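Local coordinates for protein truncated hemoglobin from geobacillus stearothermophilus (Geobacillus stearothermophilus, PDB 2BKM) that binds haem and molecular oxygen as a bacterial truncated haemoglobin, with a probable role in oxygen transport or storage, at residues F23-A28 and M96-L101. Residues are numbered along the deposited sequence; the frame is centred on the assembly and turned at random.
Sequences FYRRVA and MDEIGL. With ACT (acetate ion), chain E.
Glu98 OE2 is gripped by three donors at once: Arg26 NE, a water molecule and, weakly, Arg26 NH2. The bond from Arg26 NE is 3.1 Å long to Glu98 OE2 and meets that oxygen nearly end-on, with an N-H...O angle of 152°, while Arg26 NH2 sits farther off, 3.4 Å from the same oxygen. The other carboxylate oxygen, OE1, belongs to Arg25, whose NH1 stands 3.0 Å from Glu98 OE1 in a straighter salt bridge. This donor comes in from above the carboxylate plane, although OE1 itself lies close to the plane of the Arg25 guanidinium. One carboxylate thus serves two consecutive arginines, and the water ties the halves together, accepting from Arg25 NE and donating to Glu98 OE2 (2.7 Å from the water oxygen). In the globin fold of this truncated haemoglobin, the network is a surface clasp between helix 12-29 and the C-terminal end of helix 82-98, just before Gly100 closes that helix in a Schellman motif. Glu98 spans the gap because its CG lies anti to the backbone N (chi1 177°) and the chain beyond stays extended. Arg25 also pairs through NH2 with Glu21, one turn earlier on its own helix. Replacing Arg26 with an alanine would probably leave OE2 with the water but without its charged mate, and the carboxylate freer to turn. Immediately before Arg25 on the same helix, the hydroxyl of Tyr24, an oxygen-pocket residue, lies doubtfully close to an acetate ion, probably from the crystallisation liquor, that is also hydrogen-bonded to Trp88 NE1.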
loop_
_atom_site.group_PDB
_atom_site.type_symbol
_atom_site.label_atom_id
_atom_site.label_comp_id
_atom_site.label_asym_id
_atom_site.label_seq_id
_atom_site.Cartn_x
_atom_site.Cartn_y
_atom_site.Cartn_z
ATOM N N PHE A 23 -0.673 4.831 -7.409
ATOM C CA PHE A 23 -0.084 3.556 -7.094
ATOM C C PHE A 23 -0.578 2.444 -8.047
ATOM O O PHE A 23 0.216 1.685 -8.582
ATOM C CB PHE A 23 -0.359 3.216 -5.630
ATOM C CG PHE A 23 0.209 1.880 -5.217
ATOM C CD1 PHE A 23 -0.658 0.852 -4.874
ATOM C CD2 PHE A 23 1.580 1.639 -5.203
ATOM C CE1 PHE A 23 -0.160 -0.379 -4.490
ATOM C CE2 PHE A 23 2.090 0.401 -4.828
ATOM C CZ PHE A 23 1.226 -0.608 -4.470
ATOM N N TYR A 24 -1.896 2.386 -8.242
ATOM C CA TYR A 24 -2.405 1.279 -9.062
ATOM C C TYR A 24 -2.089 1.448 -10.520
ATOM O O TYR A 24 -1.971 0.440 -11.243
ATOM C CB TYR A 24 -3.863 0.931 -8.783
ATOM C CG TYR A 24 -3.907 0.245 -7.461
ATOM C CD1 TYR A 24 -4.408 0.880 -6.340
ATOM C CD2 TYR A 24 -3.359 -1.021 -7.326
ATOM C CE1 TYR A 24 -4.380 0.253 -5.106
ATOM C CE2 TYR A 24 -3.315 -1.652 -6.117
ATOM C CZ TYR A 24 -3.829 -1.004 -4.996
ATOM O OH TYR A 24 -3.786 -1.614 -3.765
ATOM N N ARG A 25 -1.896 2.693 -10.968
ATOM C CA ARG A 25 -1.385 2.835 -12.333
ATOM C C ARG A 25 0.018 2.223 -12.460
ATOM O O ARG A 25 0.358 1.626 -13.487
ATOM C CB ARG A 25 -1.326 4.299 -12.757
ATOM C CG ARG A 25 -2.680 4.910 -12.993
ATOM C CD ARG A 25 -2.487 6.249 -13.725
ATOM N NE ARG A 25 -1.818 7.250 -12.891
ATOM C CZ ARG A 25 -2.478 8.095 -12.107
ATOM N NH1 ARG A 25 -1.822 8.991 -11.374
ATOM N NH2 ARG A 25 -3.808 8.038 -12.059
ATOM N N ARG A 26 0.847 2.377 -11.420
ATOM C CA ARG A 26 2.180 1.805 -11.447
ATOM C C ARG A 26 2.132 0.292 -11.328
ATOM O O ARG A 26 2.880 -0.402 -11.980
ATOM C CB ARG A 26 3.039 2.388 -10.323
ATOM C CG ARG A 26 3.338 3.895 -10.366
ATOM C CD ARG A 26 3.731 4.471 -11.708
ATOM N NE ARG A 26 4.257 5.808 -11.425
ATOM C CZ ARG A 26 5.509 6.201 -11.652
ATOM N NH1 ARG A 26 6.402 5.400 -12.235
ATOM N NH2 ARG A 26 5.853 7.426 -11.309
ATOM N N VAL A 27 1.256 -0.218 -10.460
ATOM C CA VAL A 27 1.133 -1.641 -10.288
ATOM C C VAL A 27 0.723 -2.282 -11.582
ATOM O O VAL A 27 1.275 -3.311 -11.948
ATOM C CB VAL A 27 0.106 -1.965 -9.171
ATOM C CG1 VAL A 27 -0.222 -3.451 -9.156
ATOM C CG2 VAL A 27 0.658 -1.523 -7.791
ATOM N N ALA A 28 -0.222 -1.659 -12.276
ATOM C CA ALA A 28 -0.722 -2.255 -13.519
ATOM C C ALA A 28 0.408 -2.409 -14.522
ATOM O O ALA A 28 0.362 -3.328 -15.350
ATOM C CB ALA A 28 -1.848 -1.412 -14.095
ATOM N N MET A 96 4.157 8.045 -4.552
ATOM C CA MET A 96 4.328 9.150 -3.614
ATOM C C MET A 96 5.028 10.285 -4.307
ATOM O O MET A 96 4.594 11.428 -4.177
ATOM C CB MET A 96 5.095 8.718 -2.367
ATOM C CG MET A 96 4.300 7.786 -1.502
ATOM S SD MET A 96 5.306 7.065 -0.209
ATOM C CE MET A 96 4.040 6.416 0.866
ATOM N N ASP A 97 6.083 9.970 -5.052
ATOM C CA ASP A 97 6.803 11.046 -5.769
ATOM C C ASP A 97 5.853 11.715 -6.771
ATOM O O ASP A 97 5.826 12.974 -6.881
ATOM C CB ASP A 97 7.983 10.511 -6.533
ATOM C CG ASP A 97 9.084 9.991 -5.666
ATOM O OD1 ASP A 97 9.129 10.267 -4.452
ATOM O OD2 ASP A 97 9.948 9.264 -6.222
ATOM N N GLU A 98 5.058 10.918 -7.467
ATOM C CA GLU A 98 4.242 11.442 -8.576
ATOM C C GLU A 98 3.217 12.406 -8.033
ATOM O O GLU A 98 2.926 13.398 -8.685
ATOM C CB GLU A 98 3.542 10.293 -9.264
ATOM C CG GLU A 98 2.608 10.708 -10.380
ATOM C CD GLU A 98 2.063 9.503 -11.136
ATOM O OE1 GLU A 98 1.068 9.681 -11.842
ATOM O OE2 GLU A 98 2.636 8.393 -11.019
ATOM N N ILE A 99 2.654 12.132 -6.864
ATOM C CA ILE A 99 1.588 12.994 -6.339
ATOM C C ILE A 99 2.189 14.149 -5.570
ATOM O O ILE A 99 1.461 14.971 -4.988
ATOM C CB ILE A 99 0.564 12.242 -5.489
ATOM C CG1 ILE A 99 1.195 11.708 -4.165
ATOM C CG2 ILE A 99 -0.070 11.121 -6.332
ATOM C CD1 ILE A 99 0.112 11.387 -3.121
ATOM N N GLY A 100 3.521 14.203 -5.571
ATOM C CA GLY A 100 4.256 15.244 -4.862
ATOM C C GLY A 100 4.190 15.155 -3.359
ATOM O O GLY A 100 4.329 16.175 -2.681
ATOM N N LEU A 101 4.065 13.943 -2.799
ATOM C CA LEU A 101 4.055 13.746 -1.352
ATOM C C LEU A 101 5.463 13.499 -0.868
ATOM O O LEU A 101 6.031 12.404 -1.102
ATOM C CB LEU A 101 3.203 12.543 -0.980
ATOM C CG LEU A 101 3.208 12.152 0.488
ATOM C CD1 LEU A 101 2.631 13.247 1.421
ATOM C CD2 LEU A 101 2.491 10.831 0.670
HETATM C C ACT E . -2.468 -4.050 -2.809
HETATM O O ACT E . -2.000 -3.108 -3.443
HETATM O OXT ACT E . -1.677 -4.660 -2.115
HETATM C CH3 ACT E . -3.905 -4.409 -2.864
HETATM O O HOH W 1 0.896 6.451 -11.687
#